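CBS domain-containing protein (Listeria monocytogenes, PDB 6XNU) binds the second messenger c-di-AMP, probably through its CBS domains, and takes part in the homeostasis of (p)ppGpp and c-di-AMP. Local coordinates at residues His39-Leu51 with Arg93-Thr105. Residues are numbered along the deposited sequence; the frame is centred on the assembly and turned at random.
Sequences HVQLGNNLEHALL and RLEDLKVEDVMQT
Gly43 N donates to Glu100 OE1 at 2.8 Å. The hydrogen bond is nearly straight (170°) and meets the oxygen on the syn side of the carboxylate. Gly43 O, on the same residue, accepts from Lys98 NZ at 3.1 Å. In this CBS-pair protein, Gly43 sits in the type II turn from Gln41 to Asn44, between strand 40-41 and helix 46-56. Glu100 CG lies between its own backbone N and carbonyl carbon (chi1 59°), and the bend at chi2 brings the carboxylate to the turn. Asn45 and Lys98 form a single beta bridge. Next to it, Val99 N donates to Asn44 O at 2.9 Å. Asn45 N-caps the helix, its OD1 accepting from His48 N. Two weak bonds from Leu46 N, to Leu97 O and Leu94 O, tie the first turn of the helix to residues 94-97. Val99 CG1 packs against Ala49 CB at 3.7 Å and also touches Val40 CG2. Ile74 of strand 70-75 also packs on Val99. The side chains of Leu50 and Leu94 meet at CD2 and CD1, at about a right angle, and both touch Phe91 of the second subunit. Leu46 is buried and touches the other segment with both methyls. CD2 lies 3.5 Å from Lys98 O, while CD1 meets Leu97 CB at 3.6 Å and Val102 CG1, tip to tip, at 3.9 Å.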
# COMPACT_ATOMS: atom_id res chain seq x y z
N HIS A 39 6.89 -11.36 -7.31
CA HIS A 39 6.26 -11.09 -8.59
C HIS A 39 5.36 -12.27 -8.96
O HIS A 39 5.43 -13.34 -8.37
CB HIS A 39 7.29 -10.84 -9.70
CG HIS A 39 8.09 -12.05 -10.09
ND1 HIS A 39 9.36 -12.29 -9.60
CD2 HIS A 39 7.81 -13.07 -10.94
CE1 HIS A 39 9.82 -13.41 -10.13
NE2 HIS A 39 8.91 -13.90 -10.95
N VAL A 40 4.52 -12.04 -9.97
CA VAL A 40 3.80 -13.11 -10.63
C VAL A 40 4.18 -13.09 -12.11
O VAL A 40 4.84 -12.16 -12.58
CB VAL A 40 2.27 -12.99 -10.45
CG1 VAL A 40 1.89 -13.30 -9.02
CG2 VAL A 40 1.81 -11.60 -10.83
N GLN A 41 3.78 -14.13 -12.82
CA GLN A 41 4.12 -14.31 -14.23
C GLN A 41 2.86 -14.25 -15.08
O GLN A 41 1.78 -14.67 -14.65
CB GLN A 41 4.82 -15.66 -14.47
CG GLN A 41 6.08 -15.90 -13.66
CD GLN A 41 6.45 -17.37 -13.63
OE1 GLN A 41 7.62 -17.73 -13.49
NE2 GLN A 41 5.44 -18.23 -13.75
N LEU A 42 3.00 -13.75 -16.32
CA LEU A 42 1.91 -13.88 -17.28
C LEU A 42 1.42 -15.32 -17.31
O LEU A 42 2.21 -16.26 -17.31
CB LEU A 42 2.35 -13.45 -18.68
CG LEU A 42 2.81 -12.01 -18.88
CD1 LEU A 42 3.42 -11.82 -20.26
CD2 LEU A 42 1.66 -11.03 -18.66
N GLY A 43 0.10 -15.49 -17.34
CA GLY A 43 -0.49 -16.80 -17.35
C GLY A 43 -0.80 -17.37 -15.98
O GLY A 43 -1.57 -18.33 -15.89
N ASN A 44 -0.22 -16.81 -14.91
CA ASN A 44 -0.65 -17.17 -13.56
C ASN A 44 -2.12 -16.82 -13.39
O ASN A 44 -2.60 -15.81 -13.91
CB ASN A 44 0.16 -16.42 -12.50
CG ASN A 44 1.55 -17.00 -12.28
OD1 ASN A 44 2.39 -16.37 -11.64
ND2 ASN A 44 1.78 -18.21 -12.79
N ASN A 45 -2.85 -17.66 -12.65
CA ASN A 45 -4.23 -17.30 -12.37
C ASN A 45 -4.30 -16.36 -11.16
O ASN A 45 -3.30 -16.11 -10.48
CB ASN A 45 -5.11 -18.55 -12.17
CG ASN A 45 -4.75 -19.35 -10.93
OD1 ASN A 45 -4.66 -18.82 -9.83
ND2 ASN A 45 -4.59 -20.66 -11.11
N LEU A 46 -5.50 -15.83 -10.92
CA LEU A 46 -5.67 -14.82 -9.87
C LEU A 46 -5.65 -15.40 -8.47
O LEU A 46 -5.34 -14.69 -7.51
CB LEU A 46 -6.97 -14.04 -10.09
CG LEU A 46 -7.11 -13.29 -11.41
CD1 LEU A 46 -8.29 -12.34 -11.35
CD2 LEU A 46 -5.83 -12.53 -11.76
N GLU A 47 -6.01 -16.68 -8.32
CA GLU A 47 -5.86 -17.31 -7.01
C GLU A 47 -4.39 -17.39 -6.61
O GLU A 47 -4.04 -17.06 -5.47
CB GLU A 47 -6.51 -18.70 -7.01
CG GLU A 47 -6.16 -19.55 -5.79
CD GLU A 47 -7.37 -20.14 -5.09
OE1 GLU A 47 -8.42 -20.31 -5.74
OE2 GLU A 47 -7.27 -20.45 -3.87
N HIS A 48 -3.52 -17.77 -7.55
CA HIS A 48 -2.09 -17.77 -7.26
C HIS A 48 -1.59 -16.37 -6.92
O HIS A 48 -0.84 -16.18 -5.96
CB HIS A 48 -1.32 -18.34 -8.45
CG HIS A 48 0.16 -18.41 -8.22
ND1 HIS A 48 1.05 -17.53 -8.81
CD2 HIS A 48 0.91 -19.24 -7.45
CE1 HIS A 48 2.28 -17.82 -8.42
NE2 HIS A 48 2.22 -18.86 -7.60
N ALA A 49 -2.01 -15.37 -7.70
CA ALA A 49 -1.58 -14.00 -7.44
C ALA A 49 -2.01 -13.52 -6.06
O ALA A 49 -1.26 -12.82 -5.37
CB ALA A 49 -2.12 -13.06 -8.52
N LEU A 50 -3.23 -13.89 -5.64
CA LEU A 50 -3.71 -13.48 -4.33
C LEU A 50 -2.83 -14.07 -3.22
O LEU A 50 -2.54 -13.40 -2.22
CB LEU A 50 -5.17 -13.91 -4.16
CG LEU A 50 -6.17 -12.95 -3.53
CD1 LEU A 50 -6.07 -11.52 -4.09
CD2 LEU A 50 -7.58 -13.51 -3.75
N LEU A 51 -2.41 -15.32 -3.40
CA LEU A 51 -1.52 -15.95 -2.43
C LEU A 51 -0.19 -15.21 -2.35
O LEU A 51 0.28 -14.88 -1.26
CB LEU A 51 -1.31 -17.41 -2.81
CG LEU A 51 -0.27 -18.22 -2.04
CD1 LEU A 51 -0.71 -18.41 -0.60
CD2 LEU A 51 -0.06 -19.56 -2.73
N ARG A 93 -14.27 -17.76 -9.54
CA ARG A 93 -13.71 -17.34 -10.81
C ARG A 93 -12.21 -17.05 -10.75
O ARG A 93 -11.60 -16.88 -11.81
CB ARG A 93 -14.45 -16.09 -11.31
CG ARG A 93 -15.90 -16.33 -11.68
CD ARG A 93 -16.50 -15.11 -12.34
NE ARG A 93 -16.08 -14.97 -13.74
CZ ARG A 93 -15.83 -13.81 -14.32
NH1 ARG A 93 -15.46 -13.77 -15.60
NH2 ARG A 93 -15.94 -12.68 -13.63
N LEU A 94 -11.62 -16.98 -9.56
CA LEU A 94 -10.19 -16.66 -9.46
C LEU A 94 -9.35 -17.72 -10.16
O LEU A 94 -8.32 -17.40 -10.76
CB LEU A 94 -9.77 -16.55 -8.00
CG LEU A 94 -10.45 -15.43 -7.22
CD1 LEU A 94 -10.24 -15.62 -5.73
CD2 LEU A 94 -9.90 -14.10 -7.68
N GLU A 95 -9.79 -18.97 -10.10
CA GLU A 95 -9.09 -20.07 -10.76
C GLU A 95 -8.96 -19.85 -12.25
O GLU A 95 -7.99 -20.31 -12.87
CB GLU A 95 -9.84 -21.37 -10.47
CG GLU A 95 -9.14 -22.65 -10.86
CD GLU A 95 -9.96 -23.87 -10.45
OE1 GLU A 95 -10.52 -23.84 -9.34
OE2 GLU A 95 -10.05 -24.83 -11.24
N ASP A 96 -9.93 -19.16 -12.87
CA ASP A 96 -10.03 -19.12 -14.32
C ASP A 96 -9.45 -17.87 -14.95
O ASP A 96 -9.07 -17.90 -16.13
CB ASP A 96 -11.49 -19.26 -14.76
CG ASP A 96 -12.15 -20.54 -14.24
OD1 ASP A 96 -13.31 -20.46 -13.78
OD2 ASP A 96 -11.51 -21.61 -14.31
N LEU A 97 -9.37 -16.76 -14.21
CA LEU A 97 -8.85 -15.52 -14.76
C LEU A 97 -7.33 -15.49 -14.60
O LEU A 97 -6.78 -16.09 -13.68
CB LEU A 97 -9.48 -14.32 -14.06
CG LEU A 97 -10.98 -14.13 -14.27
CD1 LEU A 97 -11.64 -13.58 -13.00
CD2 LEU A 97 -11.21 -13.19 -15.44
N LYS A 98 -6.67 -14.80 -15.53
CA LYS A 98 -5.21 -14.68 -15.58
C LYS A 98 -4.79 -13.30 -15.11
O LYS A 98 -5.54 -12.33 -15.24
CB LYS A 98 -4.68 -14.92 -16.99
CG LYS A 98 -5.09 -16.23 -17.63
CD LYS A 98 -4.87 -17.38 -16.68
CE LYS A 98 -4.63 -18.67 -17.44
NZ LYS A 98 -4.30 -19.74 -16.47
N VAL A 99 -3.56 -13.21 -14.60
CA VAL A 99 -3.08 -11.92 -14.08
C VAL A 99 -3.11 -10.85 -15.17
O VAL A 99 -3.42 -9.68 -14.90
CB VAL A 99 -1.68 -12.06 -13.46
CG1 VAL A 99 -1.75 -12.86 -12.16
CG2 VAL A 99 -0.69 -12.69 -14.45
N GLU A 100 -2.76 -11.22 -16.41
CA GLU A 100 -2.71 -10.20 -17.45
C GLU A 100 -4.09 -9.66 -17.78
O GLU A 100 -4.19 -8.57 -18.37
CB GLU A 100 -2.04 -10.77 -18.70
CG GLU A 100 -2.76 -11.97 -19.28
CD GLU A 100 -2.18 -13.29 -18.80
OE1 GLU A 100 -1.62 -13.36 -17.68
OE2 GLU A 100 -2.28 -14.28 -19.56
N ASP A 101 -5.15 -10.37 -17.38
CA ASP A 101 -6.52 -9.93 -17.60
C ASP A 101 -6.88 -8.72 -16.75
O ASP A 101 -7.73 -7.91 -17.15
CB ASP A 101 -7.52 -11.06 -17.31
CG ASP A 101 -7.39 -12.25 -18.26
OD1 ASP A 101 -6.91 -12.06 -19.40
OD2 ASP A 101 -7.79 -13.36 -17.86
N VAL A 102 -6.26 -8.57 -15.57
CA VAL A 102 -6.64 -7.53 -14.63
C VAL A 102 -5.51 -6.57 -14.30
O VAL A 102 -5.77 -5.51 -13.71
CB VAL A 102 -7.23 -8.11 -13.33
CG1 VAL A 102 -8.23 -9.21 -13.65
CG2 VAL A 102 -6.13 -8.64 -12.43
N MET A 103 -4.27 -6.90 -14.64
CA MET A 103 -3.14 -6.08 -14.23
C MET A 103 -3.18 -4.70 -14.88
O MET A 103 -3.75 -4.51 -15.96
CB MET A 103 -1.83 -6.77 -14.59
CG MET A 103 -1.58 -6.83 -16.08
SD MET A 103 -0.08 -7.73 -16.47
CE MET A 103 -0.07 -7.65 -18.27
N GLN A 104 -2.56 -3.73 -14.20
CA GLN A 104 -2.39 -2.39 -14.73
C GLN A 104 -1.21 -2.37 -15.70
O GLN A 104 -0.10 -2.79 -15.34
CB GLN A 104 -2.18 -1.41 -13.57
CG GLN A 104 -1.44 -0.12 -13.90
CD GLN A 104 -1.31 0.77 -12.68
OE1 GLN A 104 -2.29 1.00 -11.97
NE2 GLN A 104 -0.10 1.25 -12.41
N THR A 105 -1.44 -1.91 -16.92
CA THR A 105 -0.39 -1.85 -17.93
C THR A 105 0.13 -0.44 -18.13
O THR A 105 1.06 -0.24 -18.92
CB THR A 105 -0.90 -2.40 -19.26
OG1 THR A 105 -2.08 -1.68 -19.63
CG2 THR A 105 -1.24 -3.88 -19.13